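Long-range contacts in core protein VP4 (Bluetongue virus, PDB 2JHP), which caps viral messenger RNA as a multifunctional enzyme of the inner capsid, with methyltransferase sites that bind S-adenosyl-L-homocysteine: residues T281-D286 / R308-K313; K313-C318 / V358-S363. One frame throughout, in Å; residues are numbered along the deposited sequence.

Contact 1. Residues T281-D286 / R308-K313; sequences TRFAED and RIPNSK
Arg-308, at the end of strand 302-308, lays its guanidinium against Arg-282 and turns its edge to Glu-285 and Asp-286 on helix 280-295; it buries 141 Å², more than any other residue here. Its bent chain (chi2 -91°) brings NH1 to an edge-on position between the two acids. The bond from Arg-308 NH1 to Glu-285 OE1 is 3.1 Å long and nearly straight, with carboxylate and guanidinium almost coplanar. Asp-286 OD1 lies 3.1 Å from the same NH1 but is met from above its carboxylate plane, while Asp-286 OD2 accepts the backbone N of Arg-308 at 2.9 Å. Asp-286 therefore holds both the backbone N and the side chain of Arg-308 and so ties the end of strand 302-308 to helix 280-295. The aliphatic part of Arg-282 covers one guanidinium face, CG lying 3.3 Å from Arg-308 NH2. The two guanidinium planes stand 74° apart; the neighbouring acids probably offset the like charges. Lys-313, farther along the loop, brings its ammonium over one face of the Phe-283 ring: NZ is 4.1 Å from the ring centroid and 15° off the normal, a cation-pi contact. Pro-310 CG approaches Phe-283 CE1 at 4.0 Å. The side chain of Glu-285 is about 5 Å from a bound S-adenosyl-L-homocysteine, with its OE2 weakly bonded to Ser-268, which brings the salt-bridge network close to the S-adenosyl-L-homocysteine site. Strand 302-308 runs parallel to 260-264 in a seven-stranded mixed sheet of order 3-2-1-4-5-7-6, and this helix-to-strand junction belongs to a Rossmann-like methyltransferase fold.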
# COMPACT_ATOMS: atom_id res chain seq x y z
N THR A 281 -24.69 -33.78 21.48
CA THR A 281 -24.83 -33.80 20.02
C THR A 281 -23.98 -32.73 19.32
O THR A 281 -23.18 -33.04 18.42
CB THR A 281 -26.29 -33.54 19.59
OG1 THR A 281 -27.18 -34.16 20.53
CG2 THR A 281 -26.55 -34.08 18.20
N ARG A 282 -24.16 -31.47 19.73
CA ARG A 282 -23.42 -30.34 19.15
C ARG A 282 -21.91 -30.51 19.31
O ARG A 282 -21.13 -30.08 18.45
CB ARG A 282 -23.84 -29.03 19.81
CG ARG A 282 -25.19 -28.48 19.38
CD ARG A 282 -25.34 -27.02 19.80
NE ARG A 282 -25.08 -26.82 21.23
CZ ARG A 282 -24.69 -25.66 21.78
NH1 ARG A 282 -24.49 -25.60 23.09
NH2 ARG A 282 -24.50 -24.58 21.03
N PHE A 283 -21.52 -31.13 20.43
CA PHE A 283 -20.13 -31.36 20.76
C PHE A 283 -19.52 -32.44 19.85
O PHE A 283 -18.43 -32.27 19.31
CB PHE A 283 -20.01 -31.75 22.23
CG PHE A 283 -18.62 -31.61 22.78
CD1 PHE A 283 -18.17 -30.40 23.30
CD2 PHE A 283 -17.75 -32.71 22.79
CE1 PHE A 283 -16.88 -30.26 23.81
CE2 PHE A 283 -16.44 -32.59 23.30
CZ PHE A 283 -16.01 -31.36 23.81
N ALA A 284 -20.25 -33.54 19.67
CA ALA A 284 -19.77 -34.64 18.83
C ALA A 284 -19.72 -34.27 17.34
O ALA A 284 -19.00 -34.90 16.58
CB ALA A 284 -20.60 -35.90 19.06
N GLU A 285 -20.50 -33.26 16.94
CA GLU A 285 -20.43 -32.72 15.57
C GLU A 285 -19.20 -31.86 15.35
O GLU A 285 -18.52 -32.02 14.34
CB GLU A 285 -21.68 -31.92 15.20
CG GLU A 285 -22.96 -32.75 15.16
CD GLU A 285 -24.20 -31.88 15.09
OE1 GLU A 285 -24.13 -30.69 15.48
OE2 GLU A 285 -25.25 -32.40 14.64
N ASP A 286 -18.93 -30.96 16.28
CA ASP A 286 -17.74 -30.11 16.17
C ASP A 286 -16.49 -30.97 16.17
O ASP A 286 -15.59 -30.77 15.35
CB ASP A 286 -17.69 -29.06 17.29
CG ASP A 286 -18.84 -28.04 17.23
OD1 ASP A 286 -19.60 -28.00 16.23
OD2 ASP A 286 -18.96 -27.26 18.20
N ARG A 308 -18.87 -24.42 18.85
CA ARG A 308 -19.73 -23.97 19.95
C ARG A 308 -19.15 -24.40 21.30
O ARG A 308 -18.77 -25.55 21.47
CB ARG A 308 -21.21 -24.41 19.80
CG ARG A 308 -21.46 -25.78 19.16
CD ARG A 308 -21.61 -25.73 17.62
NE ARG A 308 -22.99 -25.96 17.19
CZ ARG A 308 -23.44 -27.10 16.70
NH1 ARG A 308 -22.64 -28.16 16.57
NH2 ARG A 308 -24.71 -27.20 16.35
N ILE A 309 -19.05 -23.44 22.22
CA ILE A 309 -18.59 -23.71 23.59
C ILE A 309 -19.71 -24.34 24.41
O ILE A 309 -20.81 -23.78 24.51
CB ILE A 309 -18.15 -22.42 24.30
CG1 ILE A 309 -17.47 -21.48 23.31
CG2 ILE A 309 -17.24 -22.76 25.50
CD1 ILE A 309 -17.61 -20.00 23.64
N PRO A 310 -19.44 -25.52 25.01
CA PRO A 310 -20.38 -26.25 25.88
C PRO A 310 -20.76 -25.48 27.15
O PRO A 310 -20.03 -24.57 27.57
CB PRO A 310 -19.61 -27.52 26.23
CG PRO A 310 -18.16 -27.18 26.02
CD PRO A 310 -18.16 -26.24 24.85
N ASN A 311 -21.88 -25.84 27.75
CA ASN A 311 -22.36 -25.15 28.95
C ASN A 311 -22.01 -25.92 30.21
O ASN A 311 -21.69 -25.32 31.25
CB ASN A 311 -23.88 -24.95 28.88
CG ASN A 311 -24.31 -24.15 27.67
OD1 ASN A 311 -23.48 -23.64 26.90
ND2 ASN A 311 -25.63 -24.03 27.49
N SER A 312 -22.07 -27.24 30.11
CA SER A 312 -21.84 -28.13 31.24
C SER A 312 -20.35 -28.26 31.56
O SER A 312 -19.95 -28.15 32.72
CB SER A 312 -22.45 -29.50 30.95
OG SER A 312 -23.75 -29.35 30.41
N LYS A 313 -19.54 -28.49 30.53
CA LYS A 313 -18.10 -28.70 30.69
C LYS A 313 -17.37 -27.39 30.98
O LYS A 313 -17.58 -26.39 30.29
CB LYS A 313 -17.53 -29.38 29.45
CG LYS A 313 -17.94 -30.84 29.30
CD LYS A 313 -18.22 -31.22 27.85
CE LYS A 313 -18.85 -32.61 27.78
NZ LYS A 313 -19.51 -32.85 26.46

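Contact 2. Residues K313-C318 / V358-S363; sequences KDEYHC and VTKVVS
Strands 315-318 and 358-362 run antiparallel, their axes 4.8 Å apart at closest and their directions 156° apart. Tyr-316 with Val-361 and Cys-318 with Thr-359 form the hydrogen-bonded pairs; Glu-315 with Val-362 and His-317 with Lys-360 are non-hydrogen-bonded. The bond from Thr-359 N to Cys-318 O is short, 2.7 Å, whereas that from Tyr-316 N to Val-361 O is weak at 3.3 Å. Beyond the strand pair, Ser-363 keeps the segments joined: its N donates to Asp-314 O at 3.0 Å, and its OG to Lys-313 O at 2.9 Å. That hydroxyl also lies at the edge of the Tyr-316 ring, in its plane. Val-361 CG1 sits over one face of the ring, 3.7 Å from the centroid and 21° off the normal, a CH-pi contact on the buried side that Cys-318 shares. The other side of the sheet is more exposed. There Lys-360 CB packs 3.5 Å from His-317 CE1, and a bend at chi3 (90°) takes its chain past Glu-315 OE1, from which NZ stands 3.7 Å away in a long salt bridge. Tyr-160 adds a hydrogen bond between its OH and Val-362 N. Together the strands make a separate two-stranded antiparallel sheet, and at Val-362, the N-cap position, the chain passes directly from strand 357-362 into helix 363-373.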
# COMPACT_ATOMS: atom_id res chain seq x y z
N LYS A 313 -19.54 -28.49 30.53
CA LYS A 313 -18.10 -28.70 30.69
C LYS A 313 -17.37 -27.39 30.98
O LYS A 313 -17.58 -26.39 30.29
CB LYS A 313 -17.53 -29.38 29.45
CG LYS A 313 -17.94 -30.84 29.30
CD LYS A 313 -18.22 -31.22 27.85
CE LYS A 313 -18.85 -32.61 27.78
NZ LYS A 313 -19.51 -32.85 26.46
N ASP A 314 -16.53 -27.40 32.01
CA ASP A 314 -15.71 -26.25 32.38
C ASP A 314 -14.36 -26.26 31.67
O ASP A 314 -13.76 -25.21 31.42
CB ASP A 314 -15.53 -26.17 33.89
CG ASP A 314 -16.54 -25.26 34.55
OD1 ASP A 314 -16.83 -24.19 33.95
OD2 ASP A 314 -17.06 -25.62 35.65
N GLU A 315 -13.88 -27.47 31.40
CA GLU A 315 -12.73 -27.69 30.54
C GLU A 315 -13.02 -28.88 29.64
O GLU A 315 -13.91 -29.69 29.93
CB GLU A 315 -11.46 -27.91 31.35
CG GLU A 315 -11.40 -29.25 32.08
CD GLU A 315 -9.98 -29.71 32.35
OE1 GLU A 315 -9.02 -29.01 31.96
OE2 GLU A 315 -9.83 -30.80 32.97
N TYR A 316 -12.28 -28.97 28.53
CA TYR A 316 -12.51 -29.98 27.50
C TYR A 316 -11.40 -29.94 26.46
O TYR A 316 -10.50 -29.09 26.53
CB TYR A 316 -13.88 -29.78 26.83
CG TYR A 316 -14.05 -28.46 26.08
CD1 TYR A 316 -14.42 -27.29 26.75
CD2 TYR A 316 -13.86 -28.39 24.70
CE1 TYR A 316 -14.58 -26.08 26.05
CE2 TYR A 316 -14.03 -27.20 24.01
CZ TYR A 316 -14.39 -26.05 24.69
OH TYR A 316 -14.54 -24.87 23.99
N HIS A 317 -11.47 -30.84 25.49
CA HIS A 317 -10.42 -30.95 24.48
C HIS A 317 -10.94 -30.90 23.05
O HIS A 317 -12.11 -31.20 22.78
CB HIS A 317 -9.58 -32.21 24.71
CG HIS A 317 -8.84 -32.21 26.01
ND1 HIS A 317 -7.63 -31.58 26.17
CD2 HIS A 317 -9.14 -32.78 27.21
CE1 HIS A 317 -7.21 -31.75 27.41
NE2 HIS A 317 -8.11 -32.47 28.06
N CYS A 318 -10.04 -30.53 22.14
CA CYS A 318 -10.34 -30.47 20.72
C CYS A 318 -9.05 -30.49 19.89
O CYS A 318 -7.95 -30.39 20.43
CB CYS A 318 -11.14 -29.21 20.41
SG CYS A 318 -10.20 -27.70 20.52
N VAL A 358 -3.98 -31.60 19.55
CA VAL A 358 -4.95 -31.71 20.63
C VAL A 358 -4.70 -30.60 21.64
O VAL A 358 -3.58 -30.41 22.10
CB VAL A 358 -4.95 -33.12 21.27
CG1 VAL A 358 -3.54 -33.56 21.68
CG2 VAL A 358 -5.92 -33.19 22.45
N THR A 359 -5.75 -29.84 21.95
CA THR A 359 -5.65 -28.64 22.77
C THR A 359 -6.64 -28.69 23.94
O THR A 359 -7.80 -29.08 23.77
CB THR A 359 -5.92 -27.37 21.92
OG1 THR A 359 -5.16 -27.41 20.71
CG2 THR A 359 -5.56 -26.11 22.69
N LYS A 360 -6.16 -28.31 25.12
CA LYS A 360 -7.03 -28.13 26.28
C LYS A 360 -7.58 -26.72 26.22
O LYS A 360 -6.85 -25.78 25.87
CB LYS A 360 -6.25 -28.34 27.58
CG LYS A 360 -7.14 -28.45 28.83
CD LYS A 360 -6.33 -28.55 30.11
CE LYS A 360 -6.02 -27.18 30.72
NZ LYS A 360 -5.75 -27.27 32.19
N VAL A 361 -8.85 -26.57 26.55
CA VAL A 361 -9.50 -25.25 26.56
C VAL A 361 -10.36 -25.02 27.80
O VAL A 361 -11.23 -25.83 28.13
CB VAL A 361 -10.26 -24.97 25.22
CG1 VAL A 361 -10.78 -26.26 24.59
CG2 VAL A 361 -11.39 -23.97 25.41
N VAL A 362 -10.09 -23.91 28.50
CA VAL A 362 -10.90 -23.51 29.64
C VAL A 362 -12.05 -22.64 29.15
O VAL A 362 -11.83 -21.54 28.65
CB VAL A 362 -10.10 -22.73 30.73
CG1 VAL A 362 -10.75 -22.94 32.10
CG2 VAL A 362 -8.63 -23.16 30.78
N SER A 363 -13.26 -23.15 29.31
CA SER A 363 -14.48 -22.46 28.91
C SER A 363 -14.47 -20.98 29.27
O SER A 363 -14.75 -20.13 28.42
CB SER A 363 -15.71 -23.14 29.53
OG SER A 363 -15.81 -24.47 29.08

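How the contacts relate
Contact 1 fastens helix 280-295 to the end of strand 302-308 and the loop after it; contact 2 pairs the next strand, 315-320, with 357-362. The two follow in series along the chain, with centres 11 Å apart, and share Lys-313, whose ammonium serves the first while its carbonyl serves the second. Both are partly buried, but their chemistry differs: charged side chains near the bound S-adenosyl-L-homocysteine dominate contact 1, and main-chain bonds dominate contact 2, whose salt bridge is long and lies on the exposed face. They merge around Tyr-316, where Phe-283, Ile-309 and Pro-310 of contact 1 pack against its ring and hydroxyl.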